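ADP-dependent (S)-NAD(P)H-hydrate dehydratase (Streptococcus mutans, PDB 3BGK) probably catalyses the ADP-dependent dehydration of (6S)-NAD(P)HX, converting this damaged hydrate back to NAD(P)H as part of a cofactor repair pathway. Local coordinates at residues A77-V82 with H102-E107; L88-T93 with M109-V114; A126-M131 with T157-G162. All coordinates share one frame; numbering follows the deposited sequence.

Contact 1 of 3, residues A77-V82 with H102-E107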
loop_
_atom_site.group_PDB
_atom_site.type_symbol
_atom_site.label_atom_id
_atom_site.label_comp_id
_atom_site.label_asym_id
_atom_site.label_seq_id
_atom_site.Cartn_x
_atom_site.Cartn_y
_atom_site.Cartn_z
ATOM N N ALA A 77 3.569 -6.708 14.048
ATOM C CA ALA A 77 3.913 -8.038 14.534
ATOM C C ALA A 77 3.712 -9.076 13.424
ATOM O O ALA A 77 4.555 -9.951 13.227
ATOM C CB ALA A 77 3.099 -8.381 15.761
ATOM N N ALA A 78 2.607 -8.960 12.687
ATOM C CA ALA A 78 2.345 -9.850 11.556
ATOM C C ALA A 78 3.462 -9.782 10.515
ATOM O O ALA A 78 4.004 -10.813 10.118
ATOM C CB ALA A 78 1.006 -9.536 10.925
ATOM N N LEU A 79 3.800 -8.564 10.089
ATOM C CA LEU A 79 4.894 -8.331 9.146
ATOM C C LEU A 79 6.190 -8.989 9.600
ATOM O O LEU A 79 6.862 -9.642 8.805
ATOM C CB LEU A 79 5.116 -6.831 8.920
ATOM C CG LEU A 79 4.236 -6.113 7.890
ATOM C CD1 LEU A 79 4.477 -4.606 7.941
ATOM C CD2 LEU A 79 4.471 -6.641 6.476
ATOM N N ALA A 80 6.532 -8.826 10.875
ATOM C CA ALA A 80 7.744 -9.427 11.411
ATOM C C ALA A 80 7.670 -10.951 11.413
ATOM O O ALA A 80 8.643 -11.629 11.074
ATOM C CB ALA A 80 8.027 -8.907 12.805
ATOM N N CYS A 81 6.505 -11.480 11.778
ATOM C CA CYS A 81 6.324 -12.919 11.916
ATOM C C CYS A 81 6.447 -13.646 10.585
ATOM O O CYS A 81 7.083 -14.698 10.512
ATOM C CB CYS A 81 4.977 -13.239 12.565
ATOM S SG CYS A 81 4.814 -14.973 13.027
ATOM N N VAL A 82 5.839 -13.081 9.539
ATOM C CA VAL A 82 5.886 -13.673 8.198
ATOM C C VAL A 82 7.305 -13.588 7.660
ATOM O O VAL A 82 7.849 -14.569 7.140
ATOM C CB VAL A 82 4.892 -12.997 7.215
ATOM C CG1 VAL A 82 5.003 -13.607 5.824
ATOM C CG2 VAL A 82 3.470 -13.149 7.708
ATOM N N HIS A 102 -4.032 -6.431 5.168
ATOM C CA HIS A 102 -3.847 -7.048 3.855
ATOM C C HIS A 102 -3.197 -6.139 2.833
ATOM O O HIS A 102 -2.589 -6.627 1.877
ATOM C CB HIS A 102 -5.140 -7.645 3.323
ATOM C CG HIS A 102 -5.447 -8.981 3.908
ATOM N ND1 HIS A 102 -6.731 -9.414 4.142
ATOM C CD2 HIS A 102 -4.630 -9.971 4.336
ATOM C CE1 HIS A 102 -6.695 -10.621 4.675
ATOM N NE2 HIS A 102 -5.431 -10.986 4.795
ATOM N N SER A 103 -3.295 -4.828 3.043
ATOM C CA SER A 103 -2.557 -3.889 2.207
ATOM C C SER A 103 -1.064 -4.175 2.334
ATOM O O SER A 103 -0.337 -4.105 1.350
ATOM C CB SER A 103 -2.872 -2.433 2.570
ATOM O OG SER A 103 -2.308 -2.069 3.824
ATOM N N HIS A 104 -0.625 -4.519 3.545
ATOM C CA HIS A 104 0.788 -4.800 3.827
ATOM C C HIS A 104 1.159 -6.245 3.560
ATOM O O HIS A 104 2.288 -6.534 3.147
ATOM C CB HIS A 104 1.110 -4.508 5.295
ATOM C CG HIS A 104 1.150 -3.054 5.628
ATOM N ND1 HIS A 104 2.281 -2.284 5.455
ATOM C CD2 HIS A 104 0.200 -2.226 6.126
ATOM C CE1 HIS A 104 2.026 -1.043 5.830
ATOM N NE2 HIS A 104 0.771 -0.979 6.237
ATOM N N LEU A 105 0.203 -7.138 3.812
ATOM C CA LEU A 105 0.484 -8.566 4.011
ATOM C C LEU A 105 -0.688 -9.484 3.617
ATOM O O LEU A 105 -1.405 -9.993 4.486
ATOM C CB LEU A 105 0.873 -8.794 5.478
ATOM C CG LEU A 105 1.606 -10.057 5.932
ATOM C CD1 LEU A 105 3.069 -10.059 5.477
ATOM C CD2 LEU A 105 1.513 -10.139 7.435
ATOM N N PRO A 106 -0.885 -9.701 2.298
ATOM C CA PRO A 106 -1.896 -10.659 1.841
ATOM C C PRO A 106 -1.546 -12.104 2.209
ATOM O O PRO A 106 -2.420 -12.976 2.190
ATOM C CB PRO A 106 -1.908 -10.470 0.322
ATOM C CG PRO A 106 -0.616 -9.847 -0.006
ATOM C CD PRO A 106 -0.186 -9.053 1.173
ATOM N N GLU A 107 -0.283 -12.336 2.557
ATOM C CA GLU A 107 0.207 -13.644 3.012
ATOM C C GLU A 107 -0.444 -14.159 4.300
ATOM O O GLU A 107 -0.348 -15.347 4.609
ATOM C CB GLU A 107 1.726 -13.599 3.213
ATOM C CG GLU A 107 2.547 -13.585 1.933
ATOM C CD GLU A 107 2.810 -12.187 1.394
ATOM O OE1 GLU A 107 2.207 -11.207 1.884
ATOM O OE2 GLU A 107 3.633 -12.069 0.464
#
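L105 extends towards helix 71-83 and divides its two methyls among L79, A78 and V82. The CD2 branch touches both A78 and V82: L105 CD2 is 3.6 Å from A78 CB and equally far from V82 CG2. The CD1 branch is 3.8 Å from L79 CD2, and V82 CG2 touches this methyl too, so a single valine methyl packs against both ends of the leucine fork. L105 slides past L79 and V82 with its side chain running opposite to theirs. It is the first residue to leave helical phi/psi after helix 98-104, and with CG anti to the backbone N (chi1 -162°) its CD1/CD2 fork reaches helix 71-83.

L79 has a second neighbour in H104, whose side chain crosses it at about a right angle. L79 CD1 approaches H104 ND1 obliquely at 4.0 Å, while L79 CD2 lies 4.0 Å from H104 O. At the other end, V82 CG1 meets E107 CB at 4.2 Å, again with the two side chains crossing nearly perpendicularly. Of the 272 Å² buried over both sides, L105 contributes the largest share, and the side-chain contacts it makes are apolar.

The polar ends of the flanking residues are engaged by other subunits: H104 NE2 hydrogen-bonds H102 O of the third subunit, and E107 OE2 hydrogen-bonds T296 OG1 of the second. Helix 71-83 is thus packed on one side against the end of helix 98-104 and the turn after it. Elsewhere on the same helix, A80 and C81 touch helix 249-263, while A77 and C81 rest on strand 60-64, and C81 and V82 on strand 88-93.

Contact 2 of 3, residues L88-T93 with M109-V114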
loop_
_atom_site.group_PDB
_atom_site.type_symbol
_atom_site.label_atom_id
_atom_site.label_comp_id
_atom_site.label_asym_id
_atom_site.label_seq_id
_atom_site.Cartn_x
_atom_site.Cartn_y
_atom_site.Cartn_z
ATOM N N LEU A 88 2.896 -20.512 8.387
ATOM C CA LEU A 88 1.582 -19.910 8.200
ATOM C C LEU A 88 1.307 -18.927 9.320
ATOM O O LEU A 88 1.556 -19.217 10.490
ATOM C CB LEU A 88 0.490 -20.980 8.165
ATOM C CG LEU A 88 -0.895 -20.552 7.655
ATOM C CD1 LEU A 88 -0.875 -20.188 6.158
ATOM C CD2 LEU A 88 -1.938 -21.642 7.937
ATOM N N VAL A 89 0.793 -17.760 8.952
ATOM C CA VAL A 89 0.496 -16.708 9.914
ATOM C C VAL A 89 -0.973 -16.331 9.798
ATOM O O VAL A 89 -1.459 -16.031 8.707
ATOM C CB VAL A 89 1.400 -15.473 9.684
ATOM C CG1 VAL A 89 1.026 -14.318 10.621
ATOM C CG2 VAL A 89 2.864 -15.851 9.861
ATOM N N THR A 90 -1.671 -16.357 10.928
ATOM C CA THR A 90 -3.095 -16.041 10.983
ATOM C C THR A 90 -3.305 -14.968 12.041
ATOM O O THR A 90 -2.716 -15.031 13.116
ATOM C CB THR A 90 -3.923 -17.292 11.320
ATOM O OG1 THR A 90 -3.541 -18.360 10.450
ATOM C CG2 THR A 90 -5.417 -17.031 11.158
ATOM N N VAL A 91 -4.137 -13.980 11.723
ATOM C CA VAL A 91 -4.349 -12.830 12.591
ATOM C C VAL A 91 -5.815 -12.717 13.016
ATOM O O VAL A 91 -6.718 -12.694 12.171
ATOM C CB VAL A 91 -3.913 -11.515 11.900
ATOM C CG1 VAL A 91 -3.896 -10.365 12.902
ATOM C CG2 VAL A 91 -2.544 -11.665 11.238
ATOM N N ALA A 92 -6.038 -12.667 14.326
ATOM C CA ALA A 92 -7.341 -12.355 14.892
ATOM C C ALA A 92 -7.319 -10.888 15.312
ATOM O O ALA A 92 -6.623 -10.505 16.260
ATOM C CB ALA A 92 -7.639 -13.252 16.088
ATOM N N THR A 93 -8.074 -10.062 14.603
ATOM C CA THR A 93 -7.944 -8.627 14.766
ATOM C C THR A 93 -9.295 -7.927 14.621
ATOM O O THR A 93 -10.325 -8.580 14.406
ATOM C CB THR A 93 -6.852 -8.050 13.801
ATOM O OG1 THR A 93 -6.675 -6.654 14.040
ATOM C CG2 THR A 93 -7.208 -8.270 12.331
HETATM N N MSE A 109 -3.812 -14.694 6.704
HETATM C CA MSE A 109 -5.260 -14.694 6.848
HETATM C C MSE A 109 -5.629 -13.842 8.057
HETATM O O MSE A 109 -4.905 -13.815 9.052
HETATM C CB MSE A 109 -5.805 -16.119 6.971
HETATM C CG MSE A 109 -7.327 -16.217 6.915
HETATM SE SE MSE A 109 -8.144 -16.153 8.691
HETATM C CE MSE A 109 -8.332 -18.077 8.963
ATOM N N ALA A 110 -6.742 -13.127 7.952
ATOM C CA ALA A 110 -7.203 -12.272 9.036
ATOM C C ALA A 110 -8.706 -12.380 9.184
ATOM O O ALA A 110 -9.430 -12.447 8.189
ATOM C CB ALA A 110 -6.803 -10.829 8.780
ATOM N N PHE A 111 -9.171 -12.390 10.429
ATOM C CA PHE A 111 -10.607 -12.424 10.706
ATOM C C PHE A 111 -10.955 -11.557 11.909
ATOM O O PHE A 111 -10.076 -11.106 12.648
ATOM C CB PHE A 111 -11.111 -13.872 10.891
ATOM C CG PHE A 111 -10.538 -14.573 12.097
ATOM C CD1 PHE A 111 -11.286 -14.710 13.255
ATOM C CD2 PHE A 111 -9.249 -15.094 12.075
ATOM C CE1 PHE A 111 -10.760 -15.353 14.371
ATOM C CE2 PHE A 111 -8.717 -15.734 13.191
ATOM C CZ PHE A 111 -9.473 -15.866 14.335
ATOM N N ASP A 112 -12.250 -11.325 12.083
ATOM C CA ASP A 112 -12.786 -10.557 13.195
ATOM C C ASP A 112 -12.631 -11.369 14.475
ATOM O O ASP A 112 -13.159 -12.481 14.593
ATOM C CB ASP A 112 -14.263 -10.263 12.925
ATOM C CG ASP A 112 -14.823 -9.160 13.806
ATOM O OD1 ASP A 112 -14.262 -8.874 14.889
ATOM O OD2 ASP A 112 -15.859 -8.584 13.412
HETATM N N MSE A 113 -11.907 -10.813 15.436
HETATM C CA MSE A 113 -11.684 -11.508 16.701
HETATM C C MSE A 113 -12.958 -11.736 17.529
HETATM O O MSE A 113 -12.951 -12.573 18.435
HETATM C CB MSE A 113 -10.587 -10.826 17.529
HETATM C CG MSE A 113 -10.845 -9.364 17.865
HETATM SE SE MSE A 113 -9.420 -8.560 18.940
HETATM C CE MSE A 113 -9.305 -9.858 20.345
ATOM N N VAL A 114 -14.041 -11.015 17.211
ATOM C CA VAL A 114 -15.336 -11.211 17.899
ATOM C C VAL A 114 -16.005 -12.523 17.496
ATOM O O VAL A 114 -16.920 -12.995 18.178
ATOM C CB VAL A 114 -16.361 -10.039 17.686
ATOM C CG1 VAL A 114 -15.713 -8.674 17.908
ATOM C CG2 VAL A 114 -17.018 -10.117 16.317
HETATM O O HOH W 1 -3.013 -17.548 6.368
#
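V91 bonds to M109 and F111 through its backbone: V91 N donates to M109 O, and V91 O accepts from F111 N. Two residues on, T93 N donates to F111 O at 3.0 Å and T93 O accepts from M113 N, making four sound hydrogen bonds in a parallel ladder. The donor of the last bond is tilted 30° from the carbonyl plane, as the chain leaves the strand at M113. At the opposite end the ladder frays: the bond from M109 N to V89 O is weak at 3.4 Å, and a water bridges these two atoms, accepting from M109 N at 3.0 Å.

On one face of the sheet A92 sits against the F111 ring. A92 CA lies over the ring, 4.3 Å from its centroid and 20° off the normal, and A92 CB is 3.6 Å from F111 CZ. The ring is brought there by a chi1 of 65°, which sets CG between the backbone N and carbonyl carbon. T90 CG2 meets the edge of the same ring near its plane, and also lies 3.8 Å from SE of selenomethionine M109, whose side chain runs beside that of T90. On the other face V91 and A110 are paired, CB to CB at 4.3 Å.

D112 OD1 accepts from V114 N in an Asx turn that closes the strand, and T93 OG1 hydrogen-bonds both N97 ND2 and G65 O. The sheet face bearing T90, A92 and F111 is packed by R118 and Q122 of helix 116-125, and Y68 and Y70 of the second subunit touch F111 and M109 respectively. Helices 71-83 and 98-104 cover the V91 face; strand 109-112 is outermost within the chain, and strand 88-93 pairs on its other side with strand 60-64.

Contact 3 of 3, residues A126-M131 with T157-G162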
loop_
_atom_site.group_PDB
_atom_site.type_symbol
_atom_site.label_atom_id
_atom_site.label_comp_id
_atom_site.label_asym_id
_atom_site.label_seq_id
_atom_site.Cartn_x
_atom_site.Cartn_y
_atom_site.Cartn_z
ATOM N N ALA A 126 -3.285 -23.635 15.498
ATOM C CA ALA A 126 -2.011 -22.944 15.710
ATOM C C ALA A 126 -1.025 -23.743 16.563
ATOM O O ALA A 126 -1.433 -24.478 17.468
ATOM C CB ALA A 126 -2.263 -21.579 16.344
ATOM N N ASP A 127 0.269 -23.591 16.270
ATOM C CA ASP A 127 1.346 -24.121 17.117
ATOM C C ASP A 127 1.807 -23.072 18.132
ATOM O O ASP A 127 2.206 -23.401 19.246
ATOM C CB ASP A 127 2.549 -24.541 16.272
ATOM C CG ASP A 127 2.197 -25.559 15.211
ATOM O OD1 ASP A 127 1.640 -26.627 15.558
ATOM O OD2 ASP A 127 2.487 -25.297 14.024
ATOM N N VAL A 128 1.759 -21.807 17.720
ATOM C CA VAL A 128 2.191 -20.679 18.537
ATOM C C VAL A 128 1.085 -19.628 18.550
ATOM O O VAL A 128 0.551 -19.273 17.500
ATOM C CB VAL A 128 3.505 -20.065 17.983
ATOM C CG1 VAL A 128 3.822 -18.722 18.650
ATOM C CG2 VAL A 128 4.670 -21.044 18.157
ATOM N N VAL A 129 0.730 -19.151 19.737
ATOM C CA VAL A 129 -0.275 -18.100 19.860
ATOM C C VAL A 129 0.348 -16.848 20.472
ATOM O O VAL A 129 0.796 -16.858 21.624
ATOM C CB VAL A 129 -1.530 -18.561 20.655
ATOM C CG1 VAL A 129 -2.518 -17.399 20.853
ATOM C CG2 VAL A 129 -2.219 -19.723 19.941
ATOM N N LEU A 130 0.406 -15.782 19.676
ATOM C CA LEU A 130 0.907 -14.502 20.147
ATOM C C LEU A 130 -0.266 -13.577 20.424
ATOM O O LEU A 130 -0.902 -13.056 19.509
ATOM C CB LEU A 130 1.888 -13.870 19.146
ATOM C CG LEU A 130 2.278 -12.391 19.305
ATOM C CD1 LEU A 130 2.774 -12.036 20.718
ATOM C CD2 LEU A 130 3.314 -12.004 18.269
HETATM N N MSE A 131 -0.543 -13.370 21.700
HETATM C CA MSE A 131 -1.639 -12.512 22.090
HETATM C C MSE A 131 -1.104 -11.269 22.784
HETATM O O MSE A 131 -0.233 -11.361 23.638
HETATM C CB MSE A 131 -2.580 -13.286 22.998
HETATM C CG MSE A 131 -3.833 -12.544 23.397
HETATM SE SE MSE A 131 -4.857 -13.574 24.697
HETATM C CE MSE A 131 -3.415 -14.144 25.882
ATOM N N THR A 157 2.960 -23.071 22.214
ATOM C CA THR A 157 3.728 -21.970 22.796
ATOM C C THR A 157 2.862 -20.712 22.864
ATOM O O THR A 157 2.228 -20.320 21.878
ATOM C CB THR A 157 5.016 -21.694 21.995
ATOM O OG1 THR A 157 5.735 -22.920 21.823
ATOM C CG2 THR A 157 5.910 -20.689 22.716
ATOM N N LEU A 158 2.826 -20.093 24.035
ATOM C CA LEU A 158 1.997 -18.915 24.248
ATOM C C LEU A 158 2.860 -17.711 24.586
ATOM O O LEU A 158 3.601 -17.721 25.579
ATOM C CB LEU A 158 0.960 -19.168 25.352
ATOM C CG LEU A 158 0.042 -18.011 25.768
ATOM C CD1 LEU A 158 -0.941 -17.631 24.656
ATOM C CD2 LEU A 158 -0.703 -18.355 27.059
ATOM N N ILE A 159 2.763 -16.686 23.742
ATOM C CA ILE A 159 3.455 -15.425 23.964
ATOM C C ILE A 159 2.439 -14.379 24.401
ATOM O O ILE A 159 1.445 -14.120 23.712
ATOM C CB ILE A 159 4.240 -14.942 22.719
ATOM C CG1 ILE A 159 5.062 -16.090 22.122
ATOM C CG2 ILE A 159 5.150 -13.776 23.084
ATOM C CD1 ILE A 159 5.443 -15.881 20.674
ATOM N N ILE A 160 2.701 -13.795 25.564
ATOM C CA ILE A 160 1.830 -12.794 26.148
ATOM C C ILE A 160 2.557 -11.455 26.092
ATOM O O ILE A 160 3.607 -11.275 26.712
ATOM C CB ILE A 160 1.441 -13.169 27.598
ATOM C CG1 ILE A 160 0.782 -14.559 27.629
ATOM C CG2 ILE A 160 0.515 -12.112 28.198
ATOM C CD1 ILE A 160 0.736 -15.203 29.005
ATOM N N ASP A 161 1.994 -10.529 25.326
ATOM C CA ASP A 161 2.682 -9.294 24.984
ATOM C C ASP A 161 1.874 -8.088 25.411
ATOM O O ASP A 161 0.659 -8.178 25.570
ATOM C CB ASP A 161 2.934 -9.243 23.477
ATOM C CG ASP A 161 3.752 -8.044 23.058
ATOM O OD1 ASP A 161 4.981 -8.058 23.263
ATOM O OD2 ASP A 161 3.167 -7.080 22.520
ATOM N N GLY A 162 2.558 -6.966 25.611
ATOM C CA GLY A 162 1.908 -5.686 25.849
ATOM C C GLY A 162 0.787 -5.757 26.858
ATOM O O GLY A 162 0.967 -6.306 27.938
#
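L130 CG stands anti to its backbone N (chi1 166°), which carries CD1 towards I159. There I159 CG2 is likewise anti to the backbone N, while CG1 stands beside it (chi1 -47°); CG2 is thus left to meet L130 CD1 at 3.8 Å, and the CG1-CD1 branch reaches the other way, bringing I159 CD1 to 3.8 Å from V128 CG1. Beside them V128 CG2 packs on T157 CB at 3.9 Å, the two side chains pointing the same way. On the opposite face V129 CG1 meets L158 CD1 at 4.1 Å, with M131 CE in looser contact with that methyl.

Five backbone bonds hold this register. V129 N to T157 O measures 2.9 Å, and I159 N to V129 O, M131 N to I159 O and D161 N to M131 O follow at the same length; T157 N to D127 O opens the series at 3.1 Å.

Helix 139-151 connects the strands in a parallel beta-alpha-beta unit and lies over M131 and L158, while helix 249-263 covers L130 and I159. D161 OD1 hydrogen-bonds T184 OG1 and forms a salt bridge with K222, a predicted AMP-binding residue, consistent with the strand ends lining the nucleotide site of a ribokinase-like fold.

How the contacts relate
Contacts 1 and 2 are neighbours, their centres 11 Å apart, and they touch directly: V82 CG2 of contact 1 packs at 3.5 Å on V89 CG2 of contact 2. Their segments alternate along the chain, and both touch the second subunit. Contact 3 shares the sheet of contact 2 but is separated from it by strand 60-64, their centres 13 Å apart. From contact 1 its centre is 16 Å away, the nearest atoms about 4 Å apart without touching. Contact 3 comes closest to the predicted binding residues: the D161 side chain is about 3 Å from that of K222 and about 4 Å from that of D251. In contact 1 the side chain of L79 is about 9 Å from that of D251.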